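Local coordinates for protein aldose 1-epimerase (PDB 3NRE) that probably interconverts the alpha and beta anomers of aldose sugars, as galactose mutarotase-like enzymes do, at residues P53-V58 with M256-D261; V76-H81 with E172-G177; A139-F144 with L274-S279. All blocks are in the same frame, centred on the assembly; numbering follows the deposited sequence.

Interaction 1: residues P53-V58 with M256-D261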
loop_
_atom_site.group_PDB
_atom_site.type_symbol
_atom_site.label_atom_id
_atom_site.label_comp_id
_atom_site.label_asym_id
_atom_site.label_seq_id
_atom_site.Cartn_x
_atom_site.Cartn_y
_atom_site.Cartn_z
ATOM N N PRO A 53 -8.393 0.729 -7.670
ATOM C CA PRO A 53 -7.673 0.525 -8.927
ATOM C C PRO A 53 -6.540 1.519 -9.193
ATOM O O PRO A 53 -6.027 1.599 -10.312
ATOM C CB PRO A 53 -8.790 0.708 -9.953
ATOM C CG PRO A 53 -9.621 1.804 -9.362
ATOM C CD PRO A 53 -9.663 1.422 -7.888
ATOM N N PHE A 54 -6.142 2.272 -8.181
ATOM C CA PHE A 54 -4.871 3.018 -8.186
ATOM C C PHE A 54 -4.578 3.460 -6.789
ATOM O O PHE A 54 -5.403 3.268 -5.879
ATOM C CB PHE A 54 -4.886 4.214 -9.152
ATOM C CG PHE A 54 -5.971 5.194 -8.891
ATOM C CD1 PHE A 54 -5.775 6.248 -8.042
ATOM C CD2 PHE A 54 -7.161 5.127 -9.583
ATOM C CE1 PHE A 54 -6.776 7.181 -7.837
ATOM C CE2 PHE A 54 -8.170 6.056 -9.382
ATOM C CZ PHE A 54 -7.978 7.086 -8.499
ATOM N N ALA A 55 -3.382 3.975 -6.569
ATOM C CA ALA A 55 -2.975 4.383 -5.235
ATOM C C ALA A 55 -3.007 5.901 -5.103
ATOM O O ALA A 55 -2.811 6.642 -6.094
ATOM C CB ALA A 55 -1.567 3.908 -4.951
ATOM N N ASN A 56 -3.216 6.369 -3.877
ATOM C CA ASN A 56 -3.072 7.761 -3.486
ATOM C C ASN A 56 -4.213 8.598 -4.113
ATOM O O ASN A 56 -5.339 8.116 -4.230
ATOM C CB ASN A 56 -1.613 8.303 -3.730
ATOM C CG ASN A 56 -1.201 9.351 -2.726
ATOM O OD1 ASN A 56 -1.645 10.493 -2.822
ATOM N ND2 ASN A 56 -0.426 8.970 -1.723
ATOM N N ARG A 57 -3.938 9.852 -4.442
ATOM C CA ARG A 57 -4.948 10.818 -4.843
ATOM C C ARG A 57 -4.674 11.312 -6.262
ATOM O O ARG A 57 -3.514 11.300 -6.687
ATOM C CB ARG A 57 -4.803 12.040 -3.937
ATOM C CG ARG A 57 -4.971 11.748 -2.430
ATOM C CD ARG A 57 -4.626 12.894 -1.554
ATOM N NE ARG A 57 -4.840 12.539 -0.126
ATOM C CZ ARG A 57 -3.995 11.852 0.633
ATOM N NH1 ARG A 57 -2.822 11.456 0.153
ATOM N NH2 ARG A 57 -4.354 11.572 1.895
ATOM N N VAL A 58 -5.724 11.773 -6.954
ATOM C CA VAL A 58 -5.590 12.434 -8.261
ATOM C C VAL A 58 -5.959 13.907 -8.019
ATOM O O VAL A 58 -7.114 14.206 -7.703
ATOM C CB VAL A 58 -6.501 11.857 -9.288
ATOM C CG1 VAL A 58 -6.290 12.596 -10.653
ATOM C CG2 VAL A 58 -6.316 10.303 -9.434
HETATM N N MSE A 256 3.967 1.222 -4.605
HETATM C CA MSE A 256 2.992 1.555 -5.602
HETATM C C MSE A 256 3.547 1.266 -6.953
HETATM O O MSE A 256 4.734 1.524 -7.210
HETATM C CB MSE A 256 2.638 3.071 -5.558
HETATM C CG MSE A 256 2.040 3.528 -4.265
HETATM SE SE MSE A 256 2.185 5.490 -4.271
HETATM C CE MSE A 256 1.412 5.964 -5.865
ATOM N N SER A 257 2.671 0.795 -7.834
ATOM C CA SER A 257 3.070 0.465 -9.195
ATOM C C SER A 257 3.213 1.687 -10.105
ATOM O O SER A 257 3.606 1.544 -11.281
ATOM C CB SER A 257 2.036 -0.488 -9.807
ATOM O OG SER A 257 0.834 0.181 -10.111
ATOM N N HIS A 258 2.928 2.866 -9.553
ATOM C CA HIS A 258 2.934 4.105 -10.308
ATOM C C HIS A 258 3.266 5.260 -9.410
ATOM O O HIS A 258 3.297 5.085 -8.206
ATOM C CB HIS A 258 1.586 4.315 -10.996
ATOM C CG HIS A 258 0.453 4.529 -10.040
ATOM N ND1 HIS A 258 0.020 5.782 -9.670
ATOM C CD2 HIS A 258 -0.354 3.645 -9.412
ATOM C CE1 HIS A 258 -0.982 5.656 -8.814
ATOM N NE2 HIS A 258 -1.222 4.374 -8.624
ATOM N N ALA A 259 3.497 6.435 -10.023
ATOM C CA ALA A 259 3.804 7.669 -9.296
ATOM C C ALA A 259 2.509 8.384 -8.928
ATOM O O ALA A 259 1.538 8.288 -9.678
ATOM C CB ALA A 259 4.653 8.584 -10.129
ATOM N N PRO A 260 2.534 9.155 -7.822
ATOM C CA PRO A 260 1.375 9.978 -7.531
ATOM C C PRO A 260 1.085 10.939 -8.690
ATOM O O PRO A 260 2.026 11.504 -9.280
ATOM C CB PRO A 260 1.800 10.734 -6.290
ATOM C CG PRO A 260 3.310 10.780 -6.369
ATOM C CD PRO A 260 3.689 9.493 -6.983
ATOM N N ASP A 261 -0.197 11.085 -9.035
ATOM C CA ASP A 261 -0.644 12.025 -10.068
ATOM C C ASP A 261 -0.207 11.577 -11.460
ATOM O O ASP A 261 -0.149 12.376 -12.370
ATOM C CB ASP A 261 -0.183 13.478 -9.794
ATOM C CG ASP A 261 -1.279 14.359 -9.195
ATOM O OD1 ASP A 261 -2.339 13.814 -8.858
ATOM O OD2 ASP A 261 -1.061 15.617 -9.116
HETATM O O HOH W 1 -2.134 9.048 -7.523
#
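In the beta-sandwich of this galactose mutarotase-like protein, the loop after strand 48-51 lies against the loop that leaves strand 250-256, and the two are joined by the imidazole of His-258. Its NE2 accepts the backbone N-H of Ala-55 at 3.0 Å, nearly straight (170°) and in the ring plane. The other ring nitrogen, ND1, donates to Ala-259 O, reaching it from above the carbonyl plane, so the imidazole is gripped at both nitrogens and its flip state is set. With CG between the backbone N and the carbonyl carbon (chi1 66°), the ring is carried across to Ala-55. A leucine in its place would probably leave the amide of Ala-55 without its acceptor and the two loops without their direct hydrogen bond. The selenomethionine Met-256 bends at its end to set CE over one face of the imidazole, while its CG meets Ala-55 CB at 3.7 Å. Farther along, Asp-261 turns its carboxylate to Ser-59. A water links the two segments: it accepts from Asp-261 N and donates both to Ala-55 O and, at 2.8 Å, to Arg-57 O.

Interaction 2: residues V76-H81 with E172-G177; sequences VEWDAH and EQWLAG
The imidazole of His-81 carries Leu-175 on one face and Gln-173 at its edge. Leu-175 CD2 stands 3.9 Å from the ring centroid and only 7° off the normal, a CH-pi contact placed almost exactly over the centre, with CD1 beside it near CE1. At the rim, the Gln-173 amide lies near the ring plane but is turned steeply against it, and its OE1 comes within 3.7 Å of His-81 CE1. The indole of Trp-174 is met at its edge instead: CZ3 faces Trp-78 O at 3.5 Å, and CE3 faces Asp-79 OD2 at the same separation, the carboxylate standing 73° from the indole plane. Trp-78 has Val-76 CG2 over the centre of one face, a contact made within its own type I turn from Val-76 to Asp-79. This turn belongs to the loop between strands 68-71 and 93-97, which here meets the chain just before strand 176-180. It runs into an Asx turn, in which Asp-79 OD1 accepts the backbone N-H of His-81 (2.8 Å); CG anti to the backbone N (chi1 -164°) brings the carboxylate up to the edge of the Trp-174 indole. Its other oxygen, OD2, is held by a salt bridge to Arg-57. No direct hydrogen bond crosses between the two segments, but a water does so, donating to Asp-79 OD1 and to Gln-173 O (2.7 Å) while it also hydrogen-bonds His-81 ND1. The other nitrogen of that imidazole, NE2, hydrogen-bonds the backbone N of Gly-60.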
loop_
_atom_site.group_PDB
_atom_site.type_symbol
_atom_site.label_atom_id
_atom_site.label_comp_id
_atom_site.label_asym_id
_atom_site.label_seq_id
_atom_site.Cartn_x
_atom_site.Cartn_y
_atom_site.Cartn_z
ATOM N N VAL A 76 -13.833 9.105 1.415
ATOM C CA VAL A 76 -13.732 9.087 2.884
ATOM C C VAL A 76 -14.062 10.482 3.397
ATOM O O VAL A 76 -13.814 11.485 2.729
ATOM C CB VAL A 76 -12.349 8.585 3.377
ATOM C CG1 VAL A 76 -12.110 7.159 3.010
ATOM C CG2 VAL A 76 -11.135 9.488 2.871
ATOM N N GLU A 77 -14.682 10.549 4.572
ATOM C CA GLU A 77 -15.190 11.819 5.103
ATOM C C GLU A 77 -14.071 12.806 5.406
ATOM O O GLU A 77 -14.266 14.015 5.306
ATOM C CB GLU A 77 -16.025 11.585 6.374
ATOM C CG GLU A 77 -15.245 10.970 7.528
ATOM N N TRP A 78 -12.904 12.273 5.756
ATOM C CA TRP A 78 -11.783 13.057 6.244
ATOM C C TRP A 78 -10.795 13.580 5.197
ATOM O O TRP A 78 -9.810 14.217 5.587
ATOM C CB TRP A 78 -11.004 12.236 7.305
ATOM C CG TRP A 78 -10.597 10.846 6.942
ATOM C CD1 TRP A 78 -11.278 9.689 7.241
ATOM C CD2 TRP A 78 -9.400 10.429 6.266
ATOM N NE1 TRP A 78 -10.612 8.615 6.778
ATOM C CE2 TRP A 78 -9.441 9.014 6.194
ATOM C CE3 TRP A 78 -8.303 11.102 5.726
ATOM C CZ2 TRP A 78 -8.468 8.275 5.571
ATOM C CZ3 TRP A 78 -7.295 10.323 5.111
ATOM C CH2 TRP A 78 -7.386 8.944 5.074
ATOM N N ASP A 79 -11.055 13.323 3.909
ATOM C CA ASP A 79 -10.175 13.787 2.802
ATOM C C ASP A 79 -11.066 14.328 1.662
ATOM O O ASP A 79 -12.052 13.656 1.246
ATOM C CB ASP A 79 -9.272 12.656 2.341
ATOM C CG ASP A 79 -8.065 13.128 1.487
ATOM O OD1 ASP A 79 -8.144 14.131 0.726
ATOM O OD2 ASP A 79 -6.978 12.552 1.692
ATOM N N ALA A 80 -10.760 15.534 1.182
ATOM C CA ALA A 80 -11.421 16.114 0.015
ATOM C C ALA A 80 -11.154 15.332 -1.264
ATOM O O ALA A 80 -11.970 15.347 -2.204
ATOM C CB ALA A 80 -11.037 17.603 -0.196
ATOM N N HIS A 81 -10.025 14.646 -1.301
ATOM C CA HIS A 81 -9.693 13.853 -2.475
ATOM C C HIS A 81 -10.082 12.406 -2.317
ATOM O O HIS A 81 -9.822 11.814 -1.277
ATOM C CB HIS A 81 -8.190 13.914 -2.789
ATOM C CG HIS A 81 -7.791 15.195 -3.428
ATOM N ND1 HIS A 81 -7.531 16.338 -2.696
ATOM C CD2 HIS A 81 -7.730 15.552 -4.733
ATOM C CE1 HIS A 81 -7.306 17.334 -3.537
ATOM N NE2 HIS A 81 -7.379 16.877 -4.773
ATOM N N GLU A 172 -0.148 21.436 -0.041
ATOM C CA GLU A 172 -1.436 21.495 0.612
ATOM C C GLU A 172 -2.332 20.278 0.286
ATOM O O GLU A 172 -2.136 19.547 -0.727
ATOM C CB GLU A 172 -2.118 22.828 0.261
ATOM C CG GLU A 172 -1.305 24.051 0.652
ATOM C CD GLU A 172 -0.281 24.552 -0.430
ATOM O OE1 GLU A 172 -0.111 23.859 -1.474
ATOM O OE2 GLU A 172 0.315 25.627 -0.237
ATOM N N GLN A 173 -3.311 20.019 1.175
ATOM C CA GLN A 173 -4.295 18.923 0.976
ATOM C C GLN A 173 -3.672 17.522 0.918
ATOM O O GLN A 173 -4.245 16.587 0.362
ATOM C CB GLN A 173 -5.114 19.165 -0.286
ATOM C CG GLN A 173 -5.915 20.463 -0.300
ATOM C CD GLN A 173 -6.831 20.525 -1.532
ATOM O OE1 GLN A 173 -6.369 20.793 -2.646
ATOM N NE2 GLN A 173 -8.094 20.341 -1.329
ATOM N N TRP A 174 -2.483 17.394 1.515
ATOM C CA TRP A 174 -1.758 16.110 1.555
ATOM C C TRP A 174 -1.275 15.632 0.212
ATOM O O TRP A 174 -0.943 14.474 0.051
ATOM C CB TRP A 174 -2.538 15.020 2.273
ATOM C CG TRP A 174 -2.867 15.360 3.616
ATOM C CD1 TRP A 174 -2.021 15.898 4.567
ATOM C CD2 TRP A 174 -4.129 15.248 4.214
ATOM N NE1 TRP A 174 -2.705 16.135 5.728
ATOM C CE2 TRP A 174 -4.011 15.742 5.540
ATOM C CE3 TRP A 174 -5.373 14.807 3.754
ATOM C CZ2 TRP A 174 -5.091 15.783 6.422
ATOM C CZ3 TRP A 174 -6.466 14.836 4.649
ATOM C CH2 TRP A 174 -6.313 15.330 5.957
ATOM N N LEU A 175 -1.237 16.526 -0.769
ATOM C CA LEU A 175 -0.951 16.166 -2.129
ATOM C C LEU A 175 0.563 16.205 -2.397
ATOM O O LEU A 175 1.303 16.999 -1.838
ATOM C CB LEU A 175 -1.606 17.162 -3.125
ATOM C CG LEU A 175 -3.141 17.128 -3.242
ATOM C CD1 LEU A 175 -3.677 18.270 -4.038
ATOM C CD2 LEU A 175 -3.637 15.809 -3.787
ATOM N N ALA A 176 0.989 15.345 -3.291
ATOM C CA ALA A 176 2.331 15.473 -3.876
ATOM C C ALA A 176 2.522 16.797 -4.621
ATOM O O ALA A 176 1.664 17.201 -5.429
ATOM C CB ALA A 176 2.598 14.308 -4.792
ATOM N N GLY A 177 3.623 17.480 -4.305
ATOM C CA GLY A 177 3.999 18.750 -4.916
ATOM C C GLY A 177 5.130 18.672 -5.919
ATOM O O GLY A 177 5.113 17.825 -6.811
HETATM O O HOH W 2 -6.854 16.151 0.067
#

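Interaction 3: residues A139-F144 with L274-S279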
loop_
_atom_site.group_PDB
_atom_site.type_symbol
_atom_site.label_atom_id
_atom_site.label_comp_id
_atom_site.label_asym_id
_atom_site.label_seq_id
_atom_site.Cartn_x
_atom_site.Cartn_y
_atom_site.Cartn_z
ATOM N N ALA A 139 -16.780 -0.103 -19.731
ATOM C CA ALA A 139 -17.057 -0.029 -21.180
ATOM C C ALA A 139 -15.909 0.646 -21.953
ATOM O O ALA A 139 -15.887 0.605 -23.190
ATOM C CB ALA A 139 -18.379 0.690 -21.421
ATOM N N GLU A 140 -14.946 1.229 -21.235
ATOM C CA GLU A 140 -13.802 1.934 -21.828
ATOM C C GLU A 140 -12.460 1.601 -21.176
ATOM O O GLU A 140 -12.387 1.323 -19.966
ATOM C CB GLU A 140 -14.010 3.458 -21.682
ATOM C CG GLU A 140 -15.338 3.989 -22.211
ATOM C CD GLU A 140 -15.446 3.916 -23.736
ATOM O OE1 GLU A 140 -14.439 3.580 -24.417
ATOM O OE2 GLU A 140 -16.550 4.200 -24.256
ATOM N N THR A 141 -11.397 1.688 -21.971
ATOM C CA THR A 141 -10.028 1.565 -21.462
ATOM C C THR A 141 -9.707 2.678 -20.445
ATOM O O THR A 141 -10.002 3.830 -20.734
ATOM C CB THR A 141 -9.055 1.720 -22.624
ATOM O OG1 THR A 141 -9.328 0.699 -23.573
ATOM C CG2 THR A 141 -7.593 1.635 -22.149
ATOM N N LEU A 142 -9.146 2.311 -19.272
ATOM C CA LEU A 142 -8.706 3.272 -18.222
ATOM C C LEU A 142 -7.344 2.875 -17.694
ATOM O O LEU A 142 -6.914 1.731 -17.904
ATOM C CB LEU A 142 -9.709 3.331 -17.086
ATOM C CG LEU A 142 -11.045 4.030 -17.366
ATOM C CD1 LEU A 142 -12.045 3.833 -16.234
ATOM C CD2 LEU A 142 -10.842 5.527 -17.594
ATOM N N PRO A 143 -6.621 3.810 -17.064
ATOM C CA PRO A 143 -5.289 3.505 -16.549
ATOM C C PRO A 143 -5.334 3.022 -15.094
ATOM O O PRO A 143 -5.968 3.659 -14.234
ATOM C CB PRO A 143 -4.552 4.851 -16.715
ATOM C CG PRO A 143 -5.589 5.859 -16.402
ATOM C CD PRO A 143 -6.864 5.268 -17.060
ATOM N N PHE A 144 -4.694 1.873 -14.857
ATOM C CA PHE A 144 -4.758 1.155 -13.609
ATOM C C PHE A 144 -3.421 1.074 -12.898
ATOM O O PHE A 144 -2.333 1.070 -13.490
ATOM C CB PHE A 144 -5.276 -0.279 -13.819
ATOM C CG PHE A 144 -6.794 -0.398 -14.034
ATOM C CD1 PHE A 144 -7.358 -0.064 -15.239
ATOM C CD2 PHE A 144 -7.626 -0.963 -13.070
ATOM C CE1 PHE A 144 -8.711 -0.178 -15.442
ATOM C CE2 PHE A 144 -9.016 -1.100 -13.296
ATOM C CZ PHE A 144 -9.533 -0.747 -14.483
ATOM N N LEU A 274 -5.656 -0.608 -19.407
ATOM C CA LEU A 274 -6.340 -1.883 -19.483
ATOM C C LEU A 274 -7.597 -1.707 -20.293
ATOM O O LEU A 274 -8.472 -0.937 -19.898
ATOM C CB LEU A 274 -6.736 -2.402 -18.080
ATOM C CG LEU A 274 -5.631 -2.858 -17.133
ATOM C CD1 LEU A 274 -6.229 -3.478 -15.791
ATOM C CD2 LEU A 274 -4.634 -3.813 -17.846
ATOM N N ALA A 275 -7.694 -2.402 -21.436
ATOM C CA ALA A 275 -8.937 -2.395 -22.211
ATOM C C ALA A 275 -9.958 -3.213 -21.437
ATOM O O ALA A 275 -9.591 -4.007 -20.546
ATOM C CB ALA A 275 -8.715 -2.968 -23.643
ATOM N N PRO A 276 -11.255 -3.036 -21.727
ATOM C CA PRO A 276 -12.220 -3.949 -21.103
ATOM C C PRO A 276 -11.858 -5.436 -21.267
ATOM O O PRO A 276 -11.528 -5.885 -22.381
ATOM C CB PRO A 276 -13.516 -3.642 -21.858
ATOM C CG PRO A 276 -13.370 -2.267 -22.270
ATOM C CD PRO A 276 -11.918 -2.127 -22.673
ATOM N N GLY A 277 -11.925 -6.171 -20.156
ATOM C CA GLY A 277 -11.475 -7.548 -20.062
ATOM C C GLY A 277 -9.981 -7.802 -19.871
ATOM O O GLY A 277 -9.589 -8.950 -19.648
ATOM N N GLU A 278 -9.131 -6.787 -20.002
ATOM C CA GLU A 278 -7.669 -6.933 -19.745
ATOM C C GLU A 278 -7.327 -6.838 -18.251
ATOM O O GLU A 278 -8.028 -6.161 -17.504
ATOM C CB GLU A 278 -6.848 -5.897 -20.530
ATOM C CG GLU A 278 -6.102 -6.440 -21.748
ATOM C CD GLU A 278 -5.634 -5.364 -22.703
ATOM O OE1 GLU A 278 -5.629 -4.164 -22.320
ATOM O OE2 GLU A 278 -5.247 -5.708 -23.850
ATOM N N SER A 279 -6.258 -7.514 -17.827
ATOM C CA SER A 279 -5.897 -7.539 -16.412
ATOM C C SER A 279 -4.451 -7.150 -16.199
ATOM O O SER A 279 -3.627 -7.243 -17.102
ATOM C CB SER A 279 -6.078 -8.958 -15.873
ATOM O OG SER A 279 -7.400 -9.426 -16.085
#
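Phe-144 and Leu-274 both hold CG beside the backbone N, opposite the carbonyl carbon (chi1 -77° and -69°), and these matching torsions bring the two side chains together at about a right angle. Leu-274 CD1 sits over one face of the phenyl ring, displaced from its centre toward the rim, in a CH-pi contact 3.8 Å from the centroid; its closest ring atoms are CG and CD1 of Phe-144. Leu-274 CB covers the CD1 side of the same ring, so the leucine spreads along the phenyl group instead of touching it at one point. Tyr-113 meets Phe-144 in an edge-to-face stack, and Pro-53 packs on it as well.

The backbones set this register. Leu-142 and Leu-274 form an antiparallel hydrogen-bonded pair in which Leu-274 N donates to Leu-142 O at 3.1 Å, almost straight, whereas the return bond from Leu-142 N to Leu-274 O is weak at 3.4 Å. The acceptor of that weak bond has further company: Thr-141 CA makes a C-H...O contact with Leu-274 O at 3.3 Å, and the side-chain amide of Asn-136 donates to it.

Beyond the pair the strands give way to loop. Thr-141 places OG1 against Ala-275 CA (3.4 Å) and CG2 alongside the Leu-274 carbonyl. The Pro-276 ring rests near the outer end of the other segment, its CG 3.9 Å from Ala-139 C. Glu-278 folds back so that OE1 accepts the N-H of Ala-275 at 2.9 Å, approached from above the carboxylate plane, and Glu-278 N donates to Ala-275 O. The backbone bond closes the type II turn from Ala-275 to Glu-278, with Gly-277 at its third position, and the carboxylate bond braces it: a tight reversal linking strand 272-274, paired with strand 142-153, to strand 279-290 in another antiparallel sheet of the beta-sandwich.

Interaction 1 is the buried one, its centre about 10 Å from that of the chain; the centres of interactions 2 and 3, both partly exposed, lie about 17 and 22 Å out. Strands 48-51, 250-256 and 272-274 all pair with strand 142-153, so interactions 1 and 3 both hang on that strand's sheet, and Pro-53 against Phe-144 joins them. Arg-57 ties interaction 1 to interaction 2 through Asp-79 and Leu-175, whereas interactions 2 and 3 stay about 15 Å apart at their nearest atoms. A histidine-to-amide bond joins the interior loops; in interaction 2 no direct hydrogen bond crosses, and ring-face and ring-edge contacts carry the join, while waters bridge both. Strand pairing appears in interaction 3 alone.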